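Local coordinates for C381 turret protein (Sulfolobus turreted icosahedral virus, PDB 4IND) that builds, as five copies of a chain of three jelly-roll domains, the turrets on the capsid of an archaeal virus, at residues Arg154-Ser164 and Pro252-Glu260. Sequence-based numbering, arbitrary orientation.
Sequences RINIPKIIHTS and PFTFGLEVE. With 2HP (dihydrogenphosphate ion), chain Y.
Ile155, Ile157, Ile161 and Thr163 pair antiparallel with Val259, Leu257, Phe255 and Phe253 through reciprocal backbone hydrogen bonds, but the register slips by two residues between Ile157 and Ile161. A classic beta bulge and an inverse gamma turn centred on Lys159 together account for the slip. In the bulge Ile160 and Ile161 both face Phe255, whose carbonyl O takes a good bond from Ile161 N at 2.9 Å and a weak one from Ile160 N. Lys159 passes close by Gly256, and its NZ reaches on to Ser185.

Past the bulge, one face of the Phe255 ring packs against Ile161, whose CB sits over the ring centre, 4.0 Å from the centroid. With chi1 at 68°, CG of Phe255 stands between its own backbone N and carbonyl carbon, which brings the ring back across the strand pair; CG2 of Ile161 then meets CZ at 3.6 Å, while CG2 of Thr163 touches the ring edge. The other face of the sheet carries His162, with CG2 of Thr254 over its ring, and a water in the ring plane donates to Phe253 O. Back on the face of Phe255, at the far end, Ile155 lies alongside Val259, CB to CB 4.0 Å.

Arg154 closes that end. Its NH1 gives Glu260 OE1 a bond of 2.8 Å, almost in the guanidinium plane and nearly along the carboxylate C-O axis, and gives phosphate O2 another at 172°. Glu258 OE2 makes a longer salt bridge to the same NH1, and OE1 of Glu258 comes within 2.7 Å of phosphate O4, so close that one of the two acids probably carries a proton. Lys181 NZ of the same chain and Glu237 N of a neighbouring subunit also hydrogen-bond to the ion. The arrangement thus joins the first and last strands of one jelly-roll sheet, ending in an anion site at a subunit interface of the turret.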
loop_
_atom_site.group_PDB
_atom_site.type_symbol
_atom_site.label_atom_id
_atom_site.label_comp_id
_atom_site.label_asym_id
_atom_site.label_seq_id
_atom_site.Cartn_x
_atom_site.Cartn_y
_atom_site.Cartn_z
ATOM N N ARG A 154 -0.634 9.259 -14.308
ATOM C CA ARG A 154 -0.007 8.559 -15.401
ATOM C C ARG A 154 0.562 9.589 -16.340
ATOM O O ARG A 154 0.215 10.772 -16.266
ATOM C CB ARG A 154 -1.055 7.741 -16.166
ATOM C CG ARG A 154 -2.254 8.582 -16.602
ATOM C CD ARG A 154 -3.186 7.799 -17.534
ATOM N NE ARG A 154 -4.406 8.560 -17.827
ATOM C CZ ARG A 154 -5.428 8.077 -18.529
ATOM N NH1 ARG A 154 -5.372 6.846 -18.991
ATOM N NH2 ARG A 154 -6.496 8.819 -18.774
ATOM N N ILE A 155 1.436 9.143 -17.221
ATOM C CA ILE A 155 1.836 9.959 -18.359
ATOM C C ILE A 155 0.697 9.857 -19.365
ATOM O O ILE A 155 0.268 8.754 -19.710
ATOM C CB ILE A 155 3.121 9.416 -18.992
ATOM C CG1 ILE A 155 4.300 9.601 -18.024
ATOM C CG2 ILE A 155 3.430 10.130 -20.317
ATOM C CD1 ILE A 155 5.573 8.928 -18.519
ATOM N N ASN A 156 0.178 11.005 -19.799
ATOM C CA ASN A 156 -0.897 11.028 -20.803
ATOM C C ASN A 156 -0.677 12.212 -21.764
ATOM O O ASN A 156 -1.233 13.280 -21.592
ATOM C CB ASN A 156 -2.261 11.093 -20.133
ATOM C CG ASN A 156 -3.408 10.939 -21.128
ATOM O OD1 ASN A 156 -3.172 10.706 -22.311
ATOM N ND2 ASN A 156 -4.650 11.075 -20.652
ATOM N N ILE A 157 0.168 11.998 -22.763
ATOM C CA ILE A 157 0.439 13.018 -23.786
ATOM C C ILE A 157 -0.447 12.764 -25.001
ATOM O O ILE A 157 -0.480 11.646 -25.503
ATOM C CB ILE A 157 1.895 12.946 -24.225
ATOM C CG1 ILE A 157 2.817 13.226 -23.024
ATOM C CG2 ILE A 157 2.189 13.943 -25.359
ATOM C CD1 ILE A 157 4.285 12.929 -23.327
ATOM N N PRO A 158 -1.171 13.805 -25.470
ATOM C CA PRO A 158 -2.103 13.637 -26.597
ATOM C C PRO A 158 -1.363 13.373 -27.904
ATOM O O PRO A 158 -0.128 13.411 -27.920
ATOM C CB PRO A 158 -2.870 14.964 -26.632
ATOM C CG PRO A 158 -1.984 15.951 -25.931
ATOM C CD PRO A 158 -1.234 15.160 -24.890
ATOM N N LYS A 159 -2.103 13.079 -28.971
ATOM C CA LYS A 159 -1.493 12.666 -30.225
ATOM C C LYS A 159 -0.927 13.895 -30.940
ATOM O O LYS A 159 -1.552 14.456 -31.821
ATOM C CB LYS A 159 -2.506 11.920 -31.101
ATOM C CG LYS A 159 -1.909 11.327 -32.372
ATOM C CD LYS A 159 -3.011 10.909 -33.363
ATOM C CE LYS A 159 -3.814 9.726 -32.841
ATOM N NZ LYS A 159 -4.756 9.199 -33.868
ATOM N N ILE A 160 0.270 14.309 -30.534
ATOM C CA ILE A 160 0.870 15.540 -31.057
ATOM C C ILE A 160 2.366 15.398 -31.360
ATOM O O ILE A 160 3.013 16.355 -31.794
ATOM C CB ILE A 160 0.714 16.704 -30.048
ATOM C CG1 ILE A 160 1.368 16.316 -28.727
ATOM C CG2 ILE A 160 -0.758 17.080 -29.856
ATOM C CD1 ILE A 160 1.504 17.496 -27.738
ATOM N N ILE A 161 2.935 14.226 -31.093
ATOM C CA ILE A 161 4.362 14.028 -31.309
ATOM C C ILE A 161 4.594 13.624 -32.745
ATOM O O ILE A 161 4.030 12.640 -33.228
ATOM C CB ILE A 161 4.958 12.933 -30.397
ATOM C CG1 ILE A 161 4.608 13.170 -28.931
ATOM C CG2 ILE A 161 6.478 12.842 -30.589
ATOM C CD1 ILE A 161 4.872 11.948 -28.034
ATOM N N HIS A 162 5.426 14.383 -33.448
ATOM C CA HIS A 162 5.685 14.090 -34.857
ATOM C C HIS A 162 7.004 13.378 -35.074
ATOM O O HIS A 162 8.044 13.800 -34.553
ATOM C CB HIS A 162 5.704 15.384 -35.700
ATOM C CG HIS A 162 4.402 16.103 -35.721
ATOM N ND1 HIS A 162 3.416 15.823 -36.645
ATOM C CD2 HIS A 162 3.905 17.085 -34.933
ATOM C CE1 HIS A 162 2.377 16.606 -36.428
ATOM N NE2 HIS A 162 2.650 17.386 -35.396
ATOM N N THR A 163 6.973 12.335 -35.904
ATOM C CA THR A 163 8.204 11.652 -36.272
ATOM C C THR A 163 8.207 11.356 -37.742
ATOM O O THR A 163 7.152 11.163 -38.365
ATOM C CB THR A 163 8.441 10.341 -35.460
ATOM O OG1 THR A 163 9.668 9.742 -35.896
ATOM C CG2 THR A 163 7.273 9.335 -35.674
ATOM N N SER A 164 9.390 11.329 -38.327
ATOM C CA SER A 164 9.485 10.922 -39.703
ATOM C C SER A 164 10.393 9.701 -39.844
ATOM O O SER A 164 10.895 9.417 -40.929
ATOM C CB SER A 164 9.963 12.088 -40.571
ATOM O OG SER A 164 11.183 12.594 -40.074
ATOM N N PRO A 252 5.344 9.839 -42.538
ATOM C CA PRO A 252 5.292 10.567 -41.257
ATOM C C PRO A 252 4.200 10.027 -40.334
ATOM O O PRO A 252 3.100 9.685 -40.803
ATOM C CB PRO A 252 4.966 12.004 -41.676
ATOM C CG PRO A 252 4.418 11.898 -43.064
ATOM C CD PRO A 252 5.095 10.713 -43.696
ATOM N N PHE A 253 4.516 9.925 -39.047
ATOM C CA PHE A 253 3.559 9.553 -38.013
ATOM C C PHE A 253 3.347 10.725 -37.070
ATOM O O PHE A 253 4.246 11.568 -36.870
ATOM C CB PHE A 253 4.079 8.359 -37.174
ATOM C CG PHE A 253 3.800 7.001 -37.782
ATOM C CD1 PHE A 253 2.889 6.135 -37.186
ATOM C CD2 PHE A 253 4.476 6.575 -38.909
ATOM C CE1 PHE A 253 2.645 4.869 -37.727
ATOM C CE2 PHE A 253 4.232 5.316 -39.457
ATOM C CZ PHE A 253 3.315 4.466 -38.861
ATOM N N THR A 254 2.160 10.774 -36.479
ATOM C CA THR A 254 1.906 11.617 -35.317
ATOM C C THR A 254 1.372 10.684 -34.248
ATOM O O THR A 254 0.529 9.845 -34.533
ATOM C CB THR A 254 0.863 12.687 -35.614
ATOM O OG1 THR A 254 1.276 13.452 -36.747
ATOM C CG2 THR A 254 0.709 13.619 -34.415
ATOM N N PHE A 255 1.876 10.786 -33.019
ATOM C CA PHE A 255 1.443 9.840 -32.003
ATOM C C PHE A 255 1.391 10.471 -30.616
ATOM O O PHE A 255 1.973 11.537 -30.371
ATOM C CB PHE A 255 2.326 8.582 -32.024
ATOM C CG PHE A 255 3.753 8.829 -31.586
ATOM C CD1 PHE A 255 4.141 8.607 -30.274
ATOM C CD2 PHE A 255 4.702 9.271 -32.499
ATOM C CE1 PHE A 255 5.466 8.833 -29.874
ATOM C CE2 PHE A 255 6.017 9.499 -32.119
ATOM C CZ PHE A 255 6.402 9.286 -30.797
ATOM N N GLY A 256 0.684 9.799 -29.721
ATOM C CA GLY A 256 0.563 10.211 -28.345
ATOM C C GLY A 256 1.268 9.175 -27.495
ATOM O O GLY A 256 1.783 8.184 -28.017
ATOM N N LEU A 257 1.324 9.411 -26.187
ATOM C CA LEU A 257 1.991 8.473 -25.294
ATOM C C LEU A 257 1.297 8.450 -23.961
ATOM O O LEU A 257 1.154 9.477 -23.295
ATOM C CB LEU A 257 3.457 8.874 -25.090
ATOM C CG LEU A 257 4.207 8.017 -24.056
ATOM C CD1 LEU A 257 4.359 6.600 -24.565
ATOM C CD2 LEU A 257 5.595 8.638 -23.751
ATOM N N GLU A 258 0.895 7.256 -23.563
ATOM C CA GLU A 258 0.214 7.056 -22.297
ATOM C C GLU A 258 0.969 5.923 -21.609
ATOM O O GLU A 258 1.149 4.835 -22.172
ATOM C CB GLU A 258 -1.260 6.727 -22.613
ATOM C CG GLU A 258 -2.207 6.455 -21.456
ATOM C CD GLU A 258 -3.635 6.196 -21.969
ATOM O OE1 GLU A 258 -4.190 7.112 -22.619
ATOM O OE2 GLU A 258 -4.184 5.077 -21.749
ATOM N N VAL A 259 1.470 6.192 -20.405
ATOM C CA VAL A 259 2.141 5.169 -19.599
ATOM C C VAL A 259 1.473 5.143 -18.245
ATOM O O VAL A 259 1.427 6.163 -17.564
ATOM C CB VAL A 259 3.635 5.511 -19.395
ATOM C CG1 VAL A 259 4.351 4.364 -18.675
ATOM C CG2 VAL A 259 4.295 5.817 -20.729
ATOM N N GLU A 260 0.954 3.989 -17.850
ATOM C CA GLU A 260 0.121 3.906 -16.658
ATOM C C GLU A 260 0.289 2.563 -15.977
ATOM O O GLU A 260 0.457 1.530 -16.644
ATOM C CB GLU A 260 -1.350 4.112 -17.046
ATOM C CG GLU A 260 -1.787 3.158 -18.130
ATOM C CD GLU A 260 -2.856 3.731 -19.048
ATOM O OE1 GLU A 260 -3.483 4.757 -18.702
ATOM O OE2 GLU A 260 -3.073 3.148 -20.128
HETATM P P 2HP Y . -7.992 5.953 -21.783
HETATM O O1 2HP Y . -8.826 4.711 -22.219
HETATM O O2 2HP Y . -7.686 5.913 -20.319
HETATM O O3 2HP Y . -8.793 7.203 -21.903
HETATM O O4 2HP Y . -6.689 6.009 -22.630
HETATM O O HOH W 1 4.893 13.777 -38.657
#